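Local structure of protein argonaute (Methanocaldococcus jannaschii, 5G5S) at residues A[176-181]-A[239-244]; A[414-419]-A[452-457]; A[43-46]-A[51-54]; A[622-627]-A[664-669]. The protein cuts single-stranded target DNA as an endonuclease directed by short single-stranded DNA guides, and may defend the cell against invading genetic elements. All coordinates share one frame; numbering follows the deposited sequence.

Along the chain the order is contact 3, contact 1, contact 2 and contact 4, and together they sample the four domains of a long Argonaute: N-terminal, PAZ, Mid and PIWI. Contacts 2 and 3 are the farthest apart, about 55 Å between centres and on opposite sides of the chain's centre. Contacts 1 and 2 are the nearest pair, with centres about 22 Å apart, and helix 442-452 lies at both. The centre of contact 4 is about 13 Å from that of the chain; its strand 621-625 belongs to the large mixed sheet that includes the PIWI strands. Each lies within one domain; PAZ and Mid, which hold contacts 1 and 2, separate when guide DNA binds.

Contact 1 (A[176-181]-A[239-244]); sequences ALLEEY and PIMYCE
Leu178 meets Pro239 and Met241 inside the PAZ domain, and what passes between the segments is purely apolar: no hydrogen bond or ion pair crosses. The main partner is the terminal methyl of Met241. Its CE lies 3.6 Å from Leu178 CD1, and Leu178 CG is equally near. The other branch is close too, with Leu178 CD2 3.8 Å from Met241 CE, so the single methyl nestles against the whole isopropyl fork. Met241 runs extended from its backbone as far as the sulfur, then bends there (chi3 -115°), which turns the methyl onto the leucine. Leu178 carries CG opposite its own backbone N (chi1 -165°), and its fork reaches off the helix toward the incoming chain.

Pro239 makes the second apolar touch. Its ring offers CG to Leu178 CD2 at 4.0 Å, so CD2 has the proline and the methionine methyl as neighbours, whereas CD1 serves Met241.

Charged groups act outside this pairing. Glu179 OE1 forms a salt bridge with Lys449 NZ of helix 442-452 and Leu177 packs on Tyr443 there, so residues 176-181 touch Met241 of PAZ through Leu178 and the Mid domain through Leu177 and Glu179, at a boundary consistent with the separation of these domains when guide DNA binds.

Helix 167-170 packs against the contact, Leu167 touching both Leu178 and Met241 while Trp168 meets Pro239, and strand 194-200 adds Ile198 beside Met241 and is backbone hydrogen-bonded to Tyr242 through Leu200.

Contact 2 (A[414-419]-A[452-457]); sequences GIIKEI and FDLKII
The Schellman motif that ends helix 442-452 presents Leu454 and then Ile456 to Ile416 and Ile419 on helix 412-420 of the Mid domain. In that motif Lys455 adopts positive phi, Ile456 N bonds back to Leu451 O, and Lys455 N reaches Phe452 O at 2.9 Å, the bond that also closes a type I turn from Phe452 to Lys455. The turn ends the helix and leads into strand 456-462, with Leu454, just before Lys455, directed at the neighbouring helix.

Leu454 divides its two methyls between two isoleucines one helical turn apart. CD1 approaches Ile416 CG2 at 4.0 Å, the two side chains lying aslant. CD2 comes to 3.8 Å from Ile419 CG2, where the side chains cross nearly at right angles. In both isoleucines the touching CG2 is trans to the backbone N, the torsion to CG1 being -61° in Ile416. Ile456 adds a looser touch, its CG1 standing 4.4 Å from Ile419 CG2.

Around the contact, Ile456 rests on Cys428 and Ala430 of strand 428-434, while Ile416 continues onto Leu447 and Leu451 of helix 442-452. Strand 456-462 leads on to residues 459-462, which bind the phosphorylated 5' end of the guide. Helix 442-452, its end packed on helix 412-420, joins parallel strands 428-434 and 456-462 into a beta-alpha-beta unit, the repeating element of the Rossmann-like fold of Argonaute Mid domains.

Contact 3 (A[43-46]-A[51-54]); sequences RFVN and MIIN
Just beyond Ile52, which packs against Val45, Asn54 OD1 is held by two weak hydrogen bonds, from the backbone N of Lys56 and of Asp57. They link the side chain weakly to the turn that joins strands 51-54 and 59-62, a beta hairpin at one side of the four-stranded antiparallel sheet of the N-terminal domain. The hairpin is irregular: Ile53 and Asn54 both face Ser59 in a classic beta bulge.

Helix 41-47 leads into this hairpin through a short loop, so the contact is a local helix-strand junction. The backbones come close at its start, with Val45 CA 6.0 Å from Met51 CA. Val45 leans over this point, its CB 4.3 Å from Met51 N, and also meets Phe60 of the next strand. Met51 turns the other way, to Ile99 and Lys102 of helix 97-111.

Ile52 starts off obliquely to the helix, but CG1 lies beside the backbone N (chi1 -60°), anti to the carbonyl carbon, and the branch reaches back toward the helix. The side chains of Val45 and Ile52 cross at about a right angle. One valine methyl does the work: Val45 CG2 lies 3.6 Å from Ile52 CG1 and 4.0 Å from Ile52 CD1.

Contact 4 (A[622-627]-A[664-669]); sequences GIFLPH and DLTKMN
Phe624 and Thr666 approach from opposite directions in the PIWI domain, joining strand 621-625 to helix 656-666. The first kind of contact is apolar and edge-on. Thr666 CG2 lies in the plane of the phenyl ring, 3.9 Å from Phe624 CE2 and 4.0 Å from Phe624 CZ. The methyl therefore sits off the CE2-CZ edge of the ring, and the geometry is not that of a CH-pi contact over a face. Phe624 reaches it with CG trans to the backbone N (chi1 -169°), which sends the ring out from the strand toward the helix. There Met659, Leu662 and Tyr663 also pack on the ring, and Phe309 meets it with planes at about 45°.

The second contact is looser and pairs carbon with oxygen: Pro626 CB stands 4.3 Å from Thr666 OG1. Past Pro626 the chain enters residues 627-634, which bind the guide's phosphorylated 5' end. The touch is van der Waals packing, since the hydroxyl's hydrogen bond is made instead with Tyr663 O, one turn back in its own helix. Placed between the backbone N and carbonyl carbon (chi1 73°), OG1 is well set for that bond.

One threonine thus handles two chemistries, its hydroxyl committed to the helix backbone and its methyl to an aromatic edge. No hydrogen bond crosses this buried junction, and the hydroxyl is satisfied within its own helix.

Contact 1 (A[176-181]-A[239-244])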
loop_
_atom_site.group_PDB
_atom_site.type_symbol
_atom_site.label_atom_id
_atom_site.label_comp_id
_atom_site.label_asym_id
_atom_site.label_seq_id
_atom_site.Cartn_x
_atom_site.Cartn_y
_atom_site.Cartn_z
ATOM N N ALA A 176 20.017 -11.764 3.034
ATOM C CA ALA A 176 18.867 -11.569 3.919
ATOM C C ALA A 176 18.378 -10.112 3.875
ATOM O O ALA A 176 17.181 -9.900 3.707
ATOM C CB ALA A 176 19.217 -11.975 5.338
ATOM N N LEU A 177 19.304 -9.117 3.961
ATOM C CA LEU A 177 18.968 -7.689 3.903
ATOM C C LEU A 177 18.337 -7.327 2.576
ATOM O O LEU A 177 17.481 -6.447 2.537
ATOM C CB LEU A 177 20.188 -6.778 4.148
ATOM C CG LEU A 177 20.641 -6.501 5.590
ATOM C CD1 LEU A 177 21.559 -5.302 5.626
ATOM C CD2 LEU A 177 19.462 -6.233 6.537
ATOM N N LEU A 178 18.750 -8.010 1.495
ATOM C CA LEU A 178 18.207 -7.824 0.155
ATOM C C LEU A 178 16.707 -8.165 0.105
ATOM O O LEU A 178 15.944 -7.438 -0.528
ATOM C CB LEU A 178 18.993 -8.658 -0.870
ATOM C CG LEU A 178 18.779 -8.296 -2.338
ATOM C CD1 LEU A 178 19.311 -6.910 -2.650
ATOM C CD2 LEU A 178 19.425 -9.313 -3.248
ATOM N N GLU A 179 16.289 -9.239 0.810
ATOM C CA GLU A 179 14.889 -9.690 0.892
ATOM C C GLU A 179 13.985 -8.627 1.528
ATOM O O GLU A 179 12.840 -8.474 1.113
ATOM C CB GLU A 179 14.773 -11.034 1.630
ATOM C CG GLU A 179 15.556 -12.152 0.957
ATOM C CD GLU A 179 15.545 -13.525 1.599
ATOM O OE1 GLU A 179 15.273 -13.630 2.818
ATOM O OE2 GLU A 179 15.856 -14.500 0.880
ATOM N N GLU A 180 14.525 -7.851 2.485
ATOM C CA GLU A 180 13.828 -6.749 3.151
ATOM C C GLU A 180 13.496 -5.592 2.188
ATOM O O GLU A 180 12.736 -4.696 2.558
ATOM C CB GLU A 180 14.665 -6.230 4.332
ATOM C CG GLU A 180 14.530 -7.055 5.598
ATOM C CD GLU A 180 13.113 -7.406 6.004
ATOM O OE1 GLU A 180 12.284 -6.478 6.157
ATOM O OE2 GLU A 180 12.824 -8.618 6.140
ATOM N N TYR A 181 14.089 -5.608 0.971
ATOM C CA TYR A 181 13.896 -4.601 -0.072
ATOM C C TYR A 181 12.854 -4.992 -1.121
ATOM O O TYR A 181 12.581 -4.210 -2.032
ATOM C CB TYR A 181 15.248 -4.111 -0.649
ATOM C CG TYR A 181 15.966 -3.206 0.330
ATOM C CD1 TYR A 181 16.705 -3.735 1.383
ATOM C CD2 TYR A 181 15.793 -1.827 0.287
ATOM C CE1 TYR A 181 17.293 -2.913 2.344
ATOM C CE2 TYR A 181 16.375 -0.992 1.240
ATOM C CZ TYR A 181 17.134 -1.540 2.262
ATOM O OH TYR A 181 17.707 -0.728 3.208
ATOM N N PRO A 239 23.715 -12.742 -4.862
ATOM C CA PRO A 239 22.434 -13.404 -5.174
ATOM C C PRO A 239 21.938 -13.114 -6.580
ATOM O O PRO A 239 22.352 -12.128 -7.185
ATOM C CB PRO A 239 21.458 -12.824 -4.136
ATOM C CG PRO A 239 22.297 -12.149 -3.120
ATOM C CD PRO A 239 23.529 -11.707 -3.828
ATOM N N ILE A 240 21.067 -13.987 -7.100
ATOM C CA ILE A 240 20.459 -13.821 -8.415
ATOM C C ILE A 240 19.052 -13.280 -8.176
ATOM O O ILE A 240 18.135 -14.032 -7.880
ATOM C CB ILE A 240 20.496 -15.115 -9.291
ATOM C CG1 ILE A 240 21.895 -15.814 -9.310
ATOM C CG2 ILE A 240 19.947 -14.865 -10.702
ATOM C CD1 ILE A 240 23.156 -14.985 -9.774
ATOM N N MET A 241 18.906 -11.965 -8.249
ATOM C CA MET A 241 17.631 -11.286 -8.032
ATOM C C MET A 241 16.712 -11.450 -9.248
ATOM O O MET A 241 17.185 -11.700 -10.357
ATOM C CB MET A 241 17.906 -9.799 -7.749
ATOM C CG MET A 241 16.699 -9.003 -7.308
ATOM S SD MET A 241 17.188 -7.312 -6.946
ATOM C CE MET A 241 16.861 -7.289 -5.272
ATOM N N TYR A 242 15.402 -11.326 -9.028
ATOM C CA TYR A 242 14.383 -11.373 -10.071
ATOM C C TYR A 242 13.403 -10.233 -9.840
ATOM O O TYR A 242 13.298 -9.750 -8.716
ATOM C CB TYR A 242 13.692 -12.755 -10.120
ATOM C CG TYR A 242 14.529 -13.800 -10.829
ATOM C CD1 TYR A 242 15.473 -14.554 -10.136
ATOM C CD2 TYR A 242 14.410 -14.005 -12.200
ATOM C CE1 TYR A 242 16.275 -15.488 -10.790
ATOM C CE2 TYR A 242 15.202 -14.940 -12.865
ATOM C CZ TYR A 242 16.135 -15.679 -12.156
ATOM O OH TYR A 242 16.913 -16.607 -12.808
ATOM N N CYS A 243 12.728 -9.763 -10.895
ATOM C CA CYS A 243 11.785 -8.648 -10.765
ATOM C C CYS A 243 10.387 -8.941 -11.295
ATOM O O CYS A 243 10.171 -9.976 -11.925
ATOM C CB CYS A 243 12.366 -7.365 -11.352
ATOM S SG CYS A 243 13.755 -6.682 -10.409
ATOM N N GLU A 244 9.437 -8.023 -11.020
ATOM C CA GLU A 244 8.026 -8.129 -11.396
ATOM C C GLU A 244 7.714 -8.144 -12.908
ATOM O O GLU A 244 7.040 -9.068 -13.369
ATOM C CB GLU A 244 7.195 -7.056 -10.675
#

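Contact 2 (A[414-419]-A[452-457])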
loop_
_atom_site.group_PDB
_atom_site.type_symbol
_atom_site.label_atom_id
_atom_site.label_comp_id
_atom_site.label_asym_id
_atom_site.label_seq_id
_atom_site.Cartn_x
_atom_site.Cartn_y
_atom_site.Cartn_z
ATOM N N GLY A 414 23.380 -16.833 14.152
ATOM C CA GLY A 414 23.948 -17.342 15.397
ATOM C C GLY A 414 22.900 -17.612 16.461
ATOM O O GLY A 414 22.822 -18.729 16.977
ATOM N N ILE A 415 22.063 -16.598 16.774
ATOM C CA ILE A 415 20.987 -16.721 17.766
ATOM C C ILE A 415 19.831 -17.638 17.303
ATOM O O ILE A 415 19.188 -18.251 18.149
ATOM C CB ILE A 415 20.538 -15.347 18.356
ATOM C CG1 ILE A 415 20.409 -15.352 19.914
ATOM C CG2 ILE A 415 19.366 -14.703 17.624
ATOM C CD1 ILE A 415 19.206 -16.111 20.593
ATOM N N ILE A 416 19.600 -17.757 15.971
ATOM C CA ILE A 416 18.574 -18.646 15.395
ATOM C C ILE A 416 18.970 -20.120 15.661
ATOM O O ILE A 416 18.109 -20.927 16.022
ATOM C CB ILE A 416 18.286 -18.333 13.880
ATOM C CG1 ILE A 416 17.749 -16.893 13.650
ATOM C CG2 ILE A 416 17.384 -19.386 13.199
ATOM C CD1 ILE A 416 16.383 -16.521 14.296
ATOM N N LYS A 417 20.282 -20.442 15.547
ATOM C CA LYS A 417 20.841 -21.779 15.801
ATOM C C LYS A 417 20.709 -22.184 17.278
ATOM O O LYS A 417 20.595 -23.373 17.578
ATOM C CB LYS A 417 22.304 -21.852 15.347
ATOM N N GLU A 418 20.710 -21.189 18.188
ATOM C CA GLU A 418 20.555 -21.361 19.633
ATOM C C GLU A 418 19.090 -21.688 19.991
ATOM O O GLU A 418 18.857 -22.522 20.869
ATOM C CB GLU A 418 21.021 -20.089 20.359
ATOM C CG GLU A 418 21.370 -20.283 21.824
ATOM C CD GLU A 418 22.022 -19.085 22.491
ATOM O OE1 GLU A 418 22.914 -18.464 21.870
ATOM O OE2 GLU A 418 21.668 -18.792 23.656
ATOM N N ILE A 419 18.111 -21.027 19.312
ATOM C CA ILE A 419 16.667 -21.221 19.524
ATOM C C ILE A 419 16.202 -22.568 18.945
ATOM O O ILE A 419 15.469 -23.291 19.624
ATOM C CB ILE A 419 15.808 -20.040 18.955
ATOM C CG1 ILE A 419 16.328 -18.633 19.366
ATOM C CG2 ILE A 419 14.301 -20.222 19.240
ATOM C CD1 ILE A 419 15.898 -18.061 20.734
ATOM N N PHE A 452 9.872 -16.861 12.955
ATOM C CA PHE A 452 8.596 -17.458 12.543
ATOM C C PHE A 452 8.746 -18.802 11.798
ATOM O O PHE A 452 7.852 -19.649 11.886
ATOM C CB PHE A 452 7.714 -16.464 11.771
ATOM C CG PHE A 452 6.356 -17.042 11.458
ATOM C CD1 PHE A 452 5.388 -17.155 12.449
ATOM C CD2 PHE A 452 6.083 -17.580 10.202
ATOM C CE1 PHE A 452 4.162 -17.762 12.180
ATOM C CE2 PHE A 452 4.875 -18.228 9.949
ATOM C CZ PHE A 452 3.914 -18.297 10.932
ATOM N N ASP A 453 9.873 -19.001 11.085
ATOM C CA ASP A 453 10.184 -20.250 10.391
ATOM C C ASP A 453 10.323 -21.405 11.404
ATOM O O ASP A 453 10.149 -22.568 11.040
ATOM C CB ASP A 453 11.487 -20.104 9.588
ATOM C CG ASP A 453 11.329 -19.573 8.176
ATOM O OD1 ASP A 453 10.174 -19.495 7.690
ATOM O OD2 ASP A 453 12.365 -19.295 7.532
ATOM N N LEU A 454 10.622 -21.049 12.674
ATOM C CA LEU A 454 10.773 -21.901 13.861
ATOM C C LEU A 454 9.458 -21.892 14.701
ATOM O O LEU A 454 9.469 -22.323 15.854
ATOM C CB LEU A 454 11.924 -21.317 14.719
ATOM C CG LEU A 454 13.351 -21.843 14.530
ATOM C CD1 LEU A 454 13.959 -21.406 13.198
ATOM C CD2 LEU A 454 14.236 -21.318 15.621
ATOM N N LYS A 455 8.340 -21.372 14.124
ATOM C CA LYS A 455 7.011 -21.236 14.752
ATOM C C LYS A 455 6.963 -20.235 15.943
ATOM O O LYS A 455 6.068 -20.320 16.792
ATOM C CB LYS A 455 6.380 -22.607 15.092
ATOM N N ILE A 456 7.913 -19.277 15.984
ATOM C CA ILE A 456 7.989 -18.260 17.039
ATOM C C ILE A 456 7.442 -16.933 16.508
ATOM O O ILE A 456 8.079 -16.300 15.665
ATOM C CB ILE A 456 9.425 -18.073 17.651
ATOM C CG1 ILE A 456 10.300 -19.368 17.709
ATOM C CG2 ILE A 456 9.408 -17.290 18.966
ATOM C CD1 ILE A 456 9.877 -20.511 18.640
ATOM N N ILE A 457 6.261 -16.517 16.994
ATOM C CA ILE A 457 5.654 -15.223 16.633
ATOM C C ILE A 457 6.432 -14.188 17.462
ATOM O O ILE A 457 6.782 -14.473 18.607
ATOM C CB ILE A 457 4.120 -15.199 16.893
ATOM C CG1 ILE A 457 3.407 -16.227 15.993
ATOM C CG2 ILE A 457 3.528 -13.777 16.702
ATOM C CD1 ILE A 457 2.051 -16.687 16.480
#

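Contact 3 (A[43-46]-A[51-54])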
loop_
_atom_site.group_PDB
_atom_site.type_symbol
_atom_site.label_atom_id
_atom_site.label_comp_id
_atom_site.label_asym_id
_atom_site.label_seq_id
_atom_site.Cartn_x
_atom_site.Cartn_y
_atom_site.Cartn_z
ATOM N N ARG A 43 0.215 3.254 -28.808
ATOM C CA ARG A 43 1.250 4.269 -28.685
ATOM C C ARG A 43 1.003 5.417 -29.651
ATOM O O ARG A 43 1.217 6.580 -29.322
ATOM C CB ARG A 43 2.631 3.669 -28.934
ATOM N N PHE A 44 0.552 5.069 -30.849
ATOM C CA PHE A 44 0.296 6.034 -31.901
ATOM C C PHE A 44 -0.772 7.059 -31.545
ATOM O O PHE A 44 -0.608 8.238 -31.835
ATOM C CB PHE A 44 -0.098 5.292 -33.176
ATOM C CG PHE A 44 -0.469 6.192 -34.309
ATOM C CD1 PHE A 44 0.495 6.919 -34.972
ATOM C CD2 PHE A 44 -1.781 6.305 -34.714
ATOM C CE1 PHE A 44 0.157 7.749 -36.017
ATOM C CE2 PHE A 44 -2.128 7.131 -35.758
ATOM C CZ PHE A 44 -1.158 7.855 -36.411
ATOM N N VAL A 45 -1.855 6.627 -30.910
ATOM C CA VAL A 45 -2.916 7.560 -30.543
ATOM C C VAL A 45 -2.544 8.341 -29.289
ATOM O O VAL A 45 -2.843 9.523 -29.162
ATOM C CB VAL A 45 -4.270 6.853 -30.342
ATOM C CG1 VAL A 45 -4.907 6.537 -31.681
ATOM C CG2 VAL A 45 -4.098 5.587 -29.531
ATOM N N ASN A 46 -1.880 7.658 -28.372
ATOM C CA ASN A 46 -1.434 8.239 -27.108
ATOM C C ASN A 46 -0.457 9.388 -27.334
ATOM O O ASN A 46 -0.498 10.360 -26.578
ATOM C CB ASN A 46 -0.802 7.167 -26.214
ATOM C CG ASN A 46 -0.728 7.553 -24.760
ATOM O OD1 ASN A 46 0.338 7.892 -24.239
ATOM N ND2 ASN A 46 -1.862 7.505 -24.073
ATOM N N MET A 51 -7.496 8.612 -28.135
ATOM C CA MET A 51 -8.003 7.448 -27.413
ATOM C C MET A 51 -8.649 6.455 -28.382
ATOM O O MET A 51 -9.432 6.868 -29.245
ATOM C CB MET A 51 -9.034 7.908 -26.381
ATOM C CG MET A 51 -9.343 6.877 -25.332
ATOM S SD MET A 51 -10.669 7.401 -24.224
ATOM C CE MET A 51 -9.960 8.881 -23.529
ATOM N N ILE A 52 -8.367 5.150 -28.202
ATOM C CA ILE A 52 -8.901 4.076 -29.052
ATOM C C ILE A 52 -10.396 3.810 -28.791
ATOM O O ILE A 52 -10.794 3.635 -27.637
ATOM C CB ILE A 52 -8.056 2.765 -28.922
ATOM C CG1 ILE A 52 -6.589 2.987 -29.329
ATOM C CG2 ILE A 52 -8.676 1.601 -29.718
ATOM C CD1 ILE A 52 -5.614 1.935 -28.841
ATOM N N ILE A 53 -11.200 3.728 -29.872
ATOM C CA ILE A 53 -12.619 3.375 -29.803
ATOM C C ILE A 53 -12.713 1.852 -29.947
ATOM O O ILE A 53 -13.197 1.174 -29.036
ATOM C CB ILE A 53 -13.476 4.145 -30.855
ATOM C CG1 ILE A 53 -13.392 5.690 -30.670
ATOM C CG2 ILE A 53 -14.930 3.643 -30.901
ATOM C CD1 ILE A 53 -13.774 6.262 -29.286
ATOM N N ASN A 54 -12.234 1.323 -31.086
ATOM C CA ASN A 54 -12.200 -0.106 -31.392
ATOM C C ASN A 54 -10.839 -0.437 -32.002
ATOM O O ASN A 54 -10.401 0.246 -32.936
ATOM C CB ASN A 54 -13.334 -0.490 -32.354
ATOM C CG ASN A 54 -13.659 -1.966 -32.360
ATOM O OD1 ASN A 54 -12.829 -2.820 -32.702
ATOM N ND2 ASN A 54 -14.888 -2.300 -31.989
#

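Contact 4 (A[622-627]-A[664-669])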
loop_
_atom_site.group_PDB
_atom_site.type_symbol
_atom_site.label_atom_id
_atom_site.label_comp_id
_atom_site.label_asym_id
_atom_site.label_seq_id
_atom_site.Cartn_x
_atom_site.Cartn_y
_atom_site.Cartn_z
ATOM N N GLY A 622 -13.451 10.237 -5.066
ATOM C CA GLY A 622 -13.495 10.454 -3.634
ATOM C C GLY A 622 -12.114 10.859 -3.171
ATOM O O GLY A 622 -11.121 10.239 -3.559
ATOM N N ILE A 623 -12.030 11.958 -2.424
ATOM C CA ILE A 623 -10.778 12.464 -1.862
ATOM C C ILE A 623 -10.893 12.214 -0.355
ATOM O O ILE A 623 -11.662 12.873 0.344
ATOM C CB ILE A 623 -10.461 13.937 -2.247
ATOM C CG1 ILE A 623 -10.476 14.140 -3.782
ATOM C CG2 ILE A 623 -9.117 14.381 -1.633
ATOM C CD1 ILE A 623 -10.406 15.635 -4.203
ATOM N N PHE A 624 -10.138 11.217 0.103
ATOM C CA PHE A 624 -10.132 10.638 1.438
ATOM C C PHE A 624 -8.864 11.033 2.223
ATOM O O PHE A 624 -7.753 10.714 1.802
ATOM C CB PHE A 624 -10.258 9.110 1.223
ATOM C CG PHE A 624 -10.535 8.202 2.395
ATOM C CD1 PHE A 624 -11.813 8.106 2.933
ATOM C CD2 PHE A 624 -9.543 7.362 2.893
ATOM C CE1 PHE A 624 -12.072 7.245 4.003
ATOM C CE2 PHE A 624 -9.805 6.499 3.958
ATOM C CZ PHE A 624 -11.062 6.459 4.518
ATOM N N LEU A 625 -9.035 11.767 3.350
ATOM C CA LEU A 625 -7.926 12.196 4.205
ATOM C C LEU A 625 -8.228 11.776 5.675
ATOM O O LEU A 625 -8.736 12.580 6.477
ATOM C CB LEU A 625 -7.662 13.702 4.026
ATOM C CG LEU A 625 -6.327 14.258 4.535
ATOM C CD1 LEU A 625 -5.135 13.673 3.769
ATOM C CD2 LEU A 625 -6.303 15.779 4.433
ATOM N N PRO A 626 -7.965 10.482 6.022
ATOM C CA PRO A 626 -8.399 9.980 7.334
ATOM C C PRO A 626 -7.588 10.298 8.584
ATOM O O PRO A 626 -8.164 10.650 9.605
ATOM C CB PRO A 626 -8.511 8.463 7.109
ATOM C CG PRO A 626 -7.475 8.166 6.071
ATOM C CD PRO A 626 -7.421 9.386 5.181
ATOM N N HIS A 627 -6.282 10.088 8.526
ATOM C CA HIS A 627 -5.383 10.123 9.672
ATOM C C HIS A 627 -4.586 11.395 9.902
ATOM O O HIS A 627 -4.217 12.090 8.955
ATOM C CB HIS A 627 -4.429 8.912 9.555
ATOM C CG HIS A 627 -3.530 8.964 8.351
ATOM N ND1 HIS A 627 -3.952 9.522 7.149
ATOM C CD2 HIS A 627 -2.251 8.541 8.210
ATOM C CE1 HIS A 627 -2.914 9.444 6.332
ATOM N NE2 HIS A 627 -1.865 8.860 6.925
ATOM N N ASP A 664 -14.063 3.872 8.877
ATOM C CA ASP A 664 -14.229 2.956 10.011
ATOM C C ASP A 664 -13.236 1.807 9.917
ATOM O O ASP A 664 -12.763 1.341 10.945
ATOM C CB ASP A 664 -15.659 2.372 10.060
ATOM C CG ASP A 664 -16.792 3.340 10.362
ATOM O OD1 ASP A 664 -16.504 4.485 10.787
ATOM O OD2 ASP A 664 -17.969 2.970 10.121
ATOM N N LEU A 665 -12.941 1.350 8.682
ATOM C CA LEU A 665 -12.007 0.255 8.415
ATOM C C LEU A 665 -10.546 0.632 8.626
ATOM O O LEU A 665 -9.750 -0.254 8.894
ATOM C CB LEU A 665 -12.248 -0.383 7.040
ATOM C CG LEU A 665 -13.571 -1.142 6.868
ATOM C CD1 LEU A 665 -13.882 -1.366 5.392
ATOM C CD2 LEU A 665 -13.558 -2.469 7.617
ATOM N N THR A 666 -10.193 1.936 8.573
ATOM C CA THR A 666 -8.821 2.423 8.872
ATOM C C THR A 666 -8.570 2.345 10.411
ATOM O O THR A 666 -7.426 2.389 10.881
ATOM C CB THR A 666 -8.607 3.881 8.357
ATOM O OG1 THR A 666 -9.316 4.819 9.190
ATOM C CG2 THR A 666 -8.977 4.067 6.876
ATOM N N LYS A 667 -9.665 2.266 11.181
ATOM C CA LYS A 667 -9.664 2.182 12.635
ATOM C C LYS A 667 -9.509 0.726 13.130
ATOM O O LYS A 667 -9.216 0.522 14.294
ATOM C CB LYS A 667 -10.959 2.813 13.168
ATOM C CG LYS A 667 -10.829 3.529 14.485
ATOM C CD LYS A 667 -12.199 4.003 14.957
ATOM C CE LYS A 667 -12.129 4.899 16.172
ATOM N NZ LYS A 667 -11.848 6.307 15.790
ATOM N N MET A 668 -9.720 -0.280 12.263
ATOM C CA MET A 668 -9.559 -1.701 12.625
ATOM C C MET A 668 -8.083 -2.116 12.500
ATOM O O MET A 668 -7.722 -3.077 11.836
ATOM C CB MET A 668 -10.524 -2.602 11.821
ATOM C CG MET A 668 -12.006 -2.352 12.134
ATOM S SD MET A 668 -12.459 -2.315 13.911
ATOM C CE MET A 668 -12.123 -3.998 14.379
ATOM N N ASN A 669 -7.245 -1.371 13.202
ATOM C CA ASN A 669 -5.798 -1.436 13.222
ATOM C C ASN A 669 -5.214 -2.126 14.474
ATOM O O ASN A 669 -5.593 -1.807 15.600
ATOM C CB ASN A 669 -5.254 0.017 13.130
ATOM C CG ASN A 669 -3.775 0.112 12.898
ATOM O OD1 ASN A 669 -3.117 1.087 13.247
ATOM N ND2 ASN A 669 -3.227 -0.871 12.240
#